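PDB 6JMB: ofchtiv-allosamidin from Ostrinia furnacalis, which probably hydrolyses the beta-1,4 linkages of chitin as a group IV insect chitinase of glycoside hydrolase family 18, and binds the inhibitor allosamidin. Local coordinates for residues G61-F66 and Y116-L121; Y176-V181 and Q231-A236; P248-T253 and S281-Y286. All coordinates share one frame; numbering follows the deposited sequence.

Overall arrangement
The three contacts follow one another along the chain of a family 18 TIM barrel, and none touches another. Interactions 1 and 2 are partly buried packing in the outer layer of the barrel, and no direct hydrogen bond crosses either. Interaction 1 joins helix 62-67 to the turn before strand 120-124 through three phenylalanines and a tyrosine. Interaction 2 joins helices 178-184 and 226-235 through a tryptophan, a tyrosine and a valine. In both, one water links polar groups of the two segments. Interaction 3 is buried, pairs two strands by backbone hydrogen bonds and reaches the inhibitor. Helix 226-235 of interaction 2 leads to strand 243-256 of interaction 3.

Interaction 1: residues G61-F66 and Y116-L121; sequences GNFKQF and YNFDGL
The F63 ring sets its CD2 almost over the centre of the Y116 ring, 3.3 Å above the plane. The two rings are still not stacked, since their planes lie 46° apart. F63, Y116 and F118 form an aromatic cluster in the outer layer of the TIM barrel. It joins helix 62-67 to the turn that leads from helix 99-116 into strand 120-124. A Schellman motif ends that helix at N117, and the chain continues through F118 and D119 into the strand.

F63 CG stands anti to its carbonyl carbon (chi1 -77°), which turns the ring toward Y116. F63 CD2, the atom nearest Y116, lies 3.4 Å from Y116 CE2. On the same side of its ring, F63 also meets F118 in an offset edge-to-face pair. The edge of F118 points at the face of F63, and F118 CZ is 3.8 Å from F63 CD1, the F63 atom nearest to it. F118 also touches F66, whose CD2 lies 3.8 Å from F118 CE1. Y38 of strand 35-43 packs against F63, F66 and F118. I113 of helix 99-116 and V80 of strand 77-83 also touch F118. F63 and F118 thus lie between the outer helices and the barrel wall.

On the solvent side the contact becomes polar. K64 bends at chi2 (65°) and brings NZ within 3.7 Å of N117 CB. Y116 O accepts a hydrogen bond from T67 OG1, one turn after K64 in helix 62-67. A single water accepts from both K64 NZ, at 2.7 Å, and N117 ND2, at 3.2 Å.

Interaction 2: residues Y176-V181 and Q231-A236; sequences YDVPSV and QYWLSA
V178 lays its CG2 over the six-membered ring of W233 in a CH-pi contact, 4.1 Å from the centroid. This packs the start of helix 178-184 against the end of helix 226-235, in the outer layer of the TIM barrel. V178 has CG1 anti to its backbone N (chi1 175°). Both methyls therefore reach the indole: CG1 is 3.7 Å from W233 CE3, and CG2 is 3.6 Å from W233 CZ3. CG2 also touches A236 CB at 3.9 Å.

W233 has CG anti to its carbonyl carbon (chi1 -80°), and its six-membered ring offers a face to V178 and an edge to Y176. At that edge Y176 CD2 is 3.6 Å from W233 CH2, with the ring planes at 53°. Both polar ends are tied to the loop after strand 160-165: W233 NE1 donates to A167 O, and Y176 OH bonds to S166 N.

D177 caps helix 178-184. Its OD2 accepts from both S180 N and S180 OG on the anti side of the carboxylate. Between the two segments, one water donates to Y176 O at 2.8 Å and hydrogen-bonds Y232 OH at 2.7 Å.

Interaction 3: residues P248-T253 and S281-Y286; sequences PFYGRT and SGYVGY. With NAA (2-acetamido-2-deoxy-beta-D-allopyranose), chain B.
Y250 has CG between its backbone N and carbonyl carbon (chi1 61°), and Y283 has an off-rotamer chi1 of 91°. The strand register already points both to one face; these torsions turn the rings toward the acetamido methyl of the bound N-acetylallosamine. Methyl C8 lies over one face of each ring, 3.5 Å from Y283 CD2 and 3.7 Å from Y250 CD2. It sits off the ring centres.

R252 lies on that face too. Its NH2 forms a salt bridge with D194, to which Y250 OH is also hydrogen-bonded. One water accepts from R252 NH1 and donates to G282 O.

Below the rings the strands run antiparallel. G251 and V284 form a hydrogen-bonded pair: G251 N donates to V284 O at 2.7 Å, nearly straight, and V284 N returns a bond to G251 O at 3.0 Å. T253 N to G282 O and Y286 N to F249 O extend the pairing at its two ends. On the other face, T253 CG2 packs on V284 CG1 at 3.7 Å.

W345 and S86 also bind the sugar, and Y250 touches the allosamizoline. The pairing is consistent with the chitinase insertion domain walling a family 18 substrate-binding cleft, here occupied by allosamidin.

Interaction 1: residues G61-F66 and Y116-L121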
loop_
_atom_site.group_PDB
_atom_site.type_symbol
_atom_site.label_atom_id
_atom_site.label_comp_id
_atom_site.label_asym_id
_atom_site.label_seq_id
_atom_site.Cartn_x
_atom_site.Cartn_y
_atom_site.Cartn_z
ATOM N N GLY A 61 15.522 -1.443 -19.272
ATOM C CA GLY A 61 14.596 -0.395 -19.652
ATOM C C GLY A 61 13.274 -0.395 -18.925
ATOM O O GLY A 61 12.297 0.146 -19.450
ATOM N N ASN A 62 13.217 -0.954 -17.713
ATOM C CA ASN A 62 11.925 -1.131 -17.054
ATOM C C ASN A 62 11.297 0.196 -16.633
ATOM O O ASN A 62 10.076 0.356 -16.740
ATOM C CB ASN A 62 12.047 -2.091 -15.875
ATOM C CG ASN A 62 10.791 -2.910 -15.661
ATOM O OD1 ASN A 62 10.254 -3.498 -16.599
ATOM N ND2 ASN A 62 10.322 -2.958 -14.421
ATOM N N PHE A 63 12.098 1.151 -16.135
ATOM C CA PHE A 63 11.561 2.474 -15.817
ATOM C C PHE A 63 10.829 3.043 -17.024
ATOM O O PHE A 63 9.693 3.523 -16.918
ATOM C CB PHE A 63 12.694 3.451 -15.488
ATOM C CG PHE A 63 13.322 3.315 -14.111
ATOM C CD1 PHE A 63 12.610 2.941 -12.975
ATOM C CD2 PHE A 63 14.660 3.644 -13.964
ATOM C CE1 PHE A 63 13.254 2.877 -11.726
ATOM C CE2 PHE A 63 15.299 3.577 -12.733
ATOM C CZ PHE A 63 14.602 3.200 -11.613
ATOM N N LYS A 64 11.491 3.016 -18.187
ATOM C CA LYS A 64 10.936 3.638 -19.382
ATOM C C LYS A 64 9.764 2.843 -19.947
ATOM O O LYS A 64 8.813 3.437 -20.460
ATOM C CB LYS A 64 12.040 3.811 -20.425
ATOM C CG LYS A 64 11.609 4.549 -21.681
ATOM C CD LYS A 64 11.231 5.992 -21.380
ATOM C CE LYS A 64 11.072 6.791 -22.665
ATOM N NZ LYS A 64 10.295 8.040 -22.458
ATOM N N GLN A 65 9.799 1.512 -19.853
ATOM C CA GLN A 65 8.638 0.736 -20.281
ATOM C C GLN A 65 7.420 1.105 -19.447
ATOM O O GLN A 65 6.309 1.242 -19.975
ATOM C CB GLN A 65 8.922 -0.756 -20.153
ATOM C CG GLN A 65 9.882 -1.300 -21.187
ATOM C CD GLN A 65 10.106 -2.785 -21.016
ATOM O OE1 GLN A 65 11.245 -3.253 -20.979
ATOM N NE2 GLN A 65 9.016 -3.538 -20.896
ATOM N N PHE A 66 7.628 1.303 -18.143
ATOM C CA PHE A 66 6.546 1.668 -17.236
ATOM C C PHE A 66 5.964 3.029 -17.592
ATOM O O PHE A 66 4.744 3.178 -17.722
ATOM C CB PHE A 66 7.091 1.652 -15.806
ATOM C CG PHE A 66 6.059 1.905 -14.737
ATOM C CD1 PHE A 66 5.292 0.865 -14.226
ATOM C CD2 PHE A 66 5.892 3.174 -14.213
ATOM C CE1 PHE A 66 4.365 1.096 -13.219
ATOM C CE2 PHE A 66 4.958 3.413 -13.210
ATOM C CZ PHE A 66 4.202 2.369 -12.713
ATOM N N TYR A 116 13.620 9.390 -17.062
ATOM C CA TYR A 116 12.800 8.215 -17.320
ATOM C C TYR A 116 11.346 8.560 -17.598
ATOM O O TYR A 116 10.540 7.652 -17.796
ATOM C CB TYR A 116 12.926 7.211 -16.165
ATOM C CG TYR A 116 14.354 6.735 -15.976
ATOM C CD1 TYR A 116 15.023 6.067 -16.996
ATOM C CD2 TYR A 116 15.038 6.971 -14.791
ATOM C CE1 TYR A 116 16.336 5.644 -16.833
ATOM C CE2 TYR A 116 16.354 6.552 -14.620
ATOM C CZ TYR A 116 16.991 5.889 -15.649
ATOM O OH TYR A 116 18.296 5.468 -15.494
ATOM N N ASN A 117 11.004 9.849 -17.626
ATOM C CA ASN A 117 9.674 10.338 -17.995
ATOM C C ASN A 117 8.596 10.011 -16.959
ATOM O O ASN A 117 7.433 9.776 -17.312
ATOM C CB ASN A 117 9.250 9.895 -19.402
ATOM C CG ASN A 117 8.133 10.745 -19.959
ATOM O OD1 ASN A 117 8.073 11.950 -19.710
ATOM N ND2 ASN A 117 7.231 10.121 -20.706
ATOM N N PHE A 118 8.960 10.002 -15.680
ATOM C CA PHE A 118 7.965 9.938 -14.623
ATOM C C PHE A 118 7.283 11.296 -14.461
ATOM O O PHE A 118 7.802 12.336 -14.881
ATOM C CB PHE A 118 8.620 9.531 -13.299
ATOM C CG PHE A 118 8.984 8.070 -13.218
ATOM C CD1 PHE A 118 8.014 7.108 -12.961
ATOM C CD2 PHE A 118 10.304 7.660 -13.377
ATOM C CE1 PHE A 118 8.353 5.767 -12.882
ATOM C CE2 PHE A 118 10.653 6.316 -13.297
ATOM C CZ PHE A 118 9.674 5.367 -13.052
ATOM N N ASP A 119 6.111 11.282 -13.827
ATOM C CA ASP A 119 5.341 12.498 -13.600
ATOM C C ASP A 119 5.449 13.017 -12.178
ATOM O O ASP A 119 4.819 14.031 -11.852
ATOM C CB ASP A 119 3.875 12.262 -13.959
ATOM C CG ASP A 119 3.705 11.849 -15.387
ATOM O OD1 ASP A 119 3.959 12.689 -16.279
ATOM O OD2 ASP A 119 3.358 10.675 -15.630
ATOM N N GLY A 120 6.224 12.361 -11.330
ATOM C CA GLY A 120 6.380 12.818 -9.967
ATOM C C GLY A 120 6.959 11.730 -9.085
ATOM O O GLY A 120 7.349 10.659 -9.552
ATOM N N LEU A 121 6.997 12.044 -7.792
ATOM C CA LEU A 121 7.650 11.231 -6.780
ATOM C C LEU A 121 6.661 10.910 -5.670
ATOM O O LEU A 121 5.929 11.791 -5.206
ATOM C CB LEU A 121 8.827 12.003 -6.164
ATOM C CG LEU A 121 9.591 11.305 -5.035
ATOM C CD1 LEU A 121 10.370 10.113 -5.569
ATOM C CD2 LEU A 121 10.519 12.279 -4.320
HETATM O O HOH W 1 8.098 7.097 -21.311
#

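Interaction 2: residues Y176-V181 and Q231-A236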
loop_
_atom_site.group_PDB
_atom_site.type_symbol
_atom_site.label_atom_id
_atom_site.label_comp_id
_atom_site.label_asym_id
_atom_site.label_seq_id
_atom_site.Cartn_x
_atom_site.Cartn_y
_atom_site.Cartn_z
ATOM N N TYR A 176 4.454 11.909 12.070
ATOM C CA TYR A 176 3.981 12.953 11.173
ATOM C C TYR A 176 3.340 14.111 11.910
ATOM O O TYR A 176 2.611 13.927 12.888
ATOM C CB TYR A 176 2.920 12.428 10.199
ATOM C CG TYR A 176 3.266 11.116 9.544
ATOM C CD1 TYR A 176 4.329 11.019 8.646
ATOM C CD2 TYR A 176 2.532 9.977 9.817
ATOM C CE1 TYR A 176 4.645 9.806 8.042
ATOM C CE2 TYR A 176 2.836 8.763 9.222
ATOM C CZ TYR A 176 3.892 8.682 8.343
ATOM O OH TYR A 176 4.188 7.475 7.760
ATOM N N ASP A 177 3.577 15.304 11.391
ATOM C CA ASP A 177 2.712 16.440 11.645
ATOM C C ASP A 177 1.753 16.527 10.463
ATOM O O ASP A 177 2.157 16.902 9.357
ATOM C CB ASP A 177 3.525 17.717 11.786
ATOM C CG ASP A 177 2.649 18.914 11.973
ATOM O OD1 ASP A 177 2.181 19.107 13.109
ATOM O OD2 ASP A 177 2.390 19.617 10.979
ATOM N N VAL A 178 0.492 16.141 10.688
ATOM C CA VAL A 178 -0.435 15.945 9.567
ATOM C C VAL A 178 -0.660 17.200 8.737
ATOM O O VAL A 178 -0.586 17.116 7.498
ATOM C CB VAL A 178 -1.736 15.272 10.053
ATOM C CG1 VAL A 178 -2.752 15.181 8.918
ATOM C CG2 VAL A 178 -1.444 13.885 10.624
ATOM N N PRO A 179 -0.932 18.373 9.316
ATOM C CA PRO A 179 -1.171 19.548 8.462
ATOM C C PRO A 179 0.011 19.917 7.584
ATOM O O PRO A 179 -0.189 20.303 6.424
ATOM C CB PRO A 179 -1.527 20.654 9.467
ATOM C CG PRO A 179 -2.022 19.912 10.680
ATOM C CD PRO A 179 -1.191 18.667 10.738
ATOM N N SER A 180 1.243 19.799 8.088
ATOM C CA SER A 180 2.384 20.184 7.263
ATOM C C SER A 180 2.712 19.130 6.213
ATOM O O SER A 180 3.256 19.469 5.158
ATOM C CB SER A 180 3.605 20.545 8.116
ATOM O OG SER A 180 4.030 19.465 8.921
ATOM N N VAL A 181 2.371 17.865 6.462
ATOM C CA VAL A 181 2.511 16.846 5.426
ATOM C C VAL A 181 1.489 17.077 4.318
ATOM O O VAL A 181 1.832 17.104 3.128
ATOM C CB VAL A 181 2.396 15.437 6.034
ATOM C CG1 VAL A 181 2.294 14.376 4.927
ATOM C CG2 VAL A 181 3.574 15.156 6.950
ATOM N N GLN A 231 -10.664 8.233 10.035
ATOM C CA GLN A 231 -11.195 9.309 10.859
ATOM C C GLN A 231 -10.084 10.044 11.596
ATOM O O GLN A 231 -10.186 11.261 11.791
ATOM C CB GLN A 231 -12.271 8.783 11.810
ATOM C CG GLN A 231 -13.490 8.195 11.095
ATOM C CD GLN A 231 -14.105 9.155 10.096
ATOM O OE1 GLN A 231 -14.362 10.316 10.413
ATOM N NE2 GLN A 231 -14.336 8.677 8.873
ATOM N N TYR A 232 -9.009 9.346 11.984
ATOM C CA TYR A 232 -7.873 10.051 12.577
ATOM C C TYR A 232 -7.282 11.060 11.594
ATOM O O TYR A 232 -7.090 12.235 11.932
ATOM C CB TYR A 232 -6.776 9.093 13.065
ATOM C CG TYR A 232 -5.555 9.919 13.403
ATOM C CD1 TYR A 232 -5.545 10.723 14.533
ATOM C CD2 TYR A 232 -4.461 9.978 12.545
ATOM C CE1 TYR A 232 -4.470 11.535 14.825
ATOM C CE2 TYR A 232 -3.375 10.790 12.831
ATOM C CZ TYR A 232 -3.394 11.567 13.971
ATOM O OH TYR A 232 -2.324 12.382 14.254
ATOM N N TRP A 233 -6.983 10.616 10.370
ATOM C CA TRP A 233 -6.332 11.499 9.407
ATOM C C TRP A 233 -7.217 12.686 9.058
ATOM O O TRP A 233 -6.730 13.819 8.958
ATOM C CB TRP A 233 -5.874 10.715 8.173
ATOM C CG TRP A 233 -4.588 9.992 8.452
ATOM C CD1 TRP A 233 -4.440 8.752 9.007
ATOM C CD2 TRP A 233 -3.261 10.496 8.240
ATOM N NE1 TRP A 233 -3.101 8.448 9.144
ATOM C CE2 TRP A 233 -2.361 9.502 8.674
ATOM C CE3 TRP A 233 -2.751 11.688 7.710
ATOM C CZ2 TRP A 233 -0.984 9.666 8.606
ATOM C CZ3 TRP A 233 -1.377 11.850 7.641
ATOM C CH2 TRP A 233 -0.510 10.842 8.081
ATOM N N LEU A 234 -8.526 12.462 8.905
ATOM C CA LEU A 234 -9.437 13.577 8.669
ATOM C C LEU A 234 -9.436 14.537 9.852
ATOM O O LEU A 234 -9.350 15.760 9.680
ATOM C CB LEU A 234 -10.852 13.054 8.409
ATOM C CG LEU A 234 -11.073 12.286 7.108
ATOM C CD1 LEU A 234 -12.470 11.664 7.093
ATOM C CD2 LEU A 234 -10.880 13.185 5.902
ATOM N N SER A 235 -9.504 13.995 11.069
ATOM C CA SER A 235 -9.593 14.842 12.255
ATOM C C SER A 235 -8.300 15.600 12.525
ATOM O O SER A 235 -8.335 16.659 13.165
ATOM C CB SER A 235 -9.972 14.001 13.476
ATOM O OG SER A 235 -8.874 13.237 13.944
ATOM N N ALA A 236 -7.167 15.090 12.051
ATOM C CA ALA A 236 -5.870 15.701 12.295
ATOM C C ALA A 236 -5.476 16.715 11.229
ATOM O O ALA A 236 -4.392 17.301 11.324
ATOM C CB ALA A 236 -4.791 14.623 12.428
HETATM O O HOH W 2 0.238 13.273 14.196
#

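Interaction 3: residues P248-T253 and S281-Y286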
loop_
_atom_site.group_PDB
_atom_site.type_symbol
_atom_site.label_atom_id
_atom_site.label_comp_id
_atom_site.label_asym_id
_atom_site.label_seq_id
_atom_site.Cartn_x
_atom_site.Cartn_y
_atom_site.Cartn_z
ATOM N N PRO A 248 -5.702 -3.523 0.364
ATOM C CA PRO A 248 -4.715 -4.563 0.035
ATOM C C PRO A 248 -5.210 -5.555 -1.008
ATOM O O PRO A 248 -6.364 -5.990 -0.964
ATOM C CB PRO A 248 -4.524 -5.269 1.380
ATOM C CG PRO A 248 -5.911 -5.208 2.001
ATOM C CD PRO A 248 -6.546 -3.908 1.517
ATOM N N PHE A 249 -4.330 -5.949 -1.929
ATOM C CA PHE A 249 -4.591 -7.032 -2.867
ATOM C C PHE A 249 -3.905 -8.320 -2.426
ATOM O O PHE A 249 -3.629 -9.198 -3.253
ATOM C CB PHE A 249 -4.135 -6.657 -4.280
ATOM C CG PHE A 249 -5.071 -5.735 -5.026
ATOM C CD1 PHE A 249 -6.060 -4.995 -4.382
ATOM C CD2 PHE A 249 -4.948 -5.620 -6.399
ATOM C CE1 PHE A 249 -6.902 -4.148 -5.107
ATOM C CE2 PHE A 249 -5.782 -4.783 -7.129
ATOM C CZ PHE A 249 -6.765 -4.048 -6.486
ATOM N N TYR A 250 -3.596 -8.427 -1.142
ATOM C CA TYR A 250 -2.953 -9.593 -0.568
ATOM C C TYR A 250 -3.613 -9.843 0.776
ATOM O O TYR A 250 -4.295 -8.972 1.329
ATOM C CB TYR A 250 -1.442 -9.364 -0.372
ATOM C CG TYR A 250 -1.166 -8.217 0.575
ATOM C CD1 TYR A 250 -1.201 -6.899 0.124
ATOM C CD2 TYR A 250 -0.901 -8.442 1.917
ATOM C CE1 TYR A 250 -0.988 -5.844 0.981
ATOM C CE2 TYR A 250 -0.680 -7.382 2.788
ATOM C CZ TYR A 250 -0.725 -6.084 2.306
ATOM O OH TYR A 250 -0.509 -5.014 3.150
ATOM N N GLY A 251 -3.406 -11.052 1.295
ATOM C CA GLY A 251 -3.854 -11.417 2.618
ATOM C C GLY A 251 -2.670 -11.812 3.485
ATOM O O GLY A 251 -1.527 -11.895 3.019
ATOM N N ARG A 252 -2.957 -12.059 4.761
ATOM C CA ARG A 252 -1.935 -12.474 5.712
ATOM C C ARG A 252 -2.341 -13.789 6.362
ATOM O O ARG A 252 -3.533 -14.064 6.556
ATOM C CB ARG A 252 -1.642 -11.368 6.738
ATOM C CG ARG A 252 -1.038 -10.139 6.072
ATOM C CD ARG A 252 -0.451 -9.150 7.074
ATOM N NE ARG A 252 0.375 -8.162 6.382
ATOM C CZ ARG A 252 1.620 -8.382 5.968
ATOM N NH1 ARG A 252 2.204 -9.553 6.198
ATOM N NH2 ARG A 252 2.292 -7.424 5.330
ATOM N N THR A 253 -1.340 -14.620 6.669
ATOM C CA THR A 253 -1.571 -16.018 7.002
ATOM C C THR A 253 -0.936 -16.367 8.342
ATOM O O THR A 253 0.129 -15.852 8.706
ATOM C CB THR A 253 -1.042 -16.963 5.909
ATOM O OG1 THR A 253 0.386 -17.007 5.969
ATOM C CG2 THR A 253 -1.475 -16.502 4.514
ATOM N N SER A 281 6.212 -17.133 3.866
ATOM C CA SER A 281 5.267 -17.498 4.913
ATOM C C SER A 281 4.744 -16.246 5.603
ATOM O O SER A 281 5.511 -15.341 5.945
ATOM C CB SER A 281 5.945 -18.409 5.937
ATOM O OG SER A 281 6.371 -19.618 5.335
ATOM N N GLY A 282 3.427 -16.182 5.780
ATOM C CA GLY A 282 2.793 -15.059 6.441
ATOM C C GLY A 282 2.003 -14.139 5.536
ATOM O O GLY A 282 1.242 -13.315 6.046
ATOM N N TYR A 283 2.151 -14.236 4.221
ATOM C CA TYR A 283 1.285 -13.459 3.346
ATOM C C TYR A 283 1.044 -14.233 2.062
ATOM O O TYR A 283 1.761 -15.187 1.740
ATOM C CB TYR A 283 1.781 -12.013 3.123
ATOM C CG TYR A 283 2.691 -11.799 1.931
ATOM C CD1 TYR A 283 4.066 -11.959 2.048
ATOM C CD2 TYR A 283 2.182 -11.392 0.703
ATOM C CE1 TYR A 283 4.906 -11.744 0.966
ATOM C CE2 TYR A 283 3.020 -11.180 -0.387
ATOM C CZ TYR A 283 4.376 -11.360 -0.245
ATOM O OH TYR A 283 5.212 -11.149 -1.319
ATOM N N VAL A 284 -0.011 -13.839 1.355
ATOM C CA VAL A 284 -0.409 -14.515 0.125
ATOM C C VAL A 284 -1.122 -13.500 -0.757
ATOM O O VAL A 284 -1.899 -12.677 -0.267
ATOM C CB VAL A 284 -1.278 -15.754 0.443
ATOM C CG1 VAL A 284 -2.579 -15.361 1.131
ATOM C CG2 VAL A 284 -1.535 -16.567 -0.810
ATOM N N GLY A 285 -0.827 -13.520 -2.053
ATOM C CA GLY A 285 -1.531 -12.636 -2.962
ATOM C C GLY A 285 -2.967 -13.084 -3.162
ATOM O O GLY A 285 -3.299 -14.261 -3.020
ATOM N N TYR A 286 -3.846 -12.126 -3.476
ATOM C CA TYR A 286 -5.221 -12.505 -3.791
ATOM C C TYR A 286 -5.267 -13.501 -4.945
ATOM O O TYR A 286 -6.044 -14.464 -4.906
ATOM C CB TYR A 286 -6.097 -11.282 -4.096
ATOM C CG TYR A 286 -7.491 -11.693 -4.509
ATOM C CD1 TYR A 286 -8.418 -12.108 -3.562
ATOM C CD2 TYR A 286 -7.861 -11.728 -5.853
ATOM C CE1 TYR A 286 -9.692 -12.517 -3.938
ATOM C CE2 TYR A 286 -9.127 -12.141 -6.238
ATOM C CZ TYR A 286 -10.035 -12.528 -5.275
ATOM O OH TYR A 286 -11.302 -12.943 -5.643
HETATM C C1 NAA B . 6.337 -4.952 0.968
HETATM C C2 NAA B . 6.243 -6.353 0.385
HETATM C C3 NAA B . 7.520 -7.097 0.487
HETATM C C4 NAA B . 8.650 -6.321 -0.163
HETATM C C5 NAA B . 8.734 -4.936 0.463
HETATM C C6 NAA B . 9.787 -4.071 -0.159
HETATM C C7 NAA B . 3.889 -7.358 0.481
HETATM C C8 NAA B . 2.770 -7.985 1.319
HETATM N N2 NAA B . 5.147 -7.003 1.182
HETATM O O3 NAA B . 7.794 -7.319 1.905
HETATM O O4 NAA B . 9.931 -6.958 0.018
HETATM O O5 NAA B . 7.454 -4.257 0.273
HETATM O O6 NAA B . 9.817 -2.857 0.559
HETATM O O7 NAA B . 3.776 -7.174 -0.671
HETATM O O HOH W 3 1.708 -11.677 8.229
#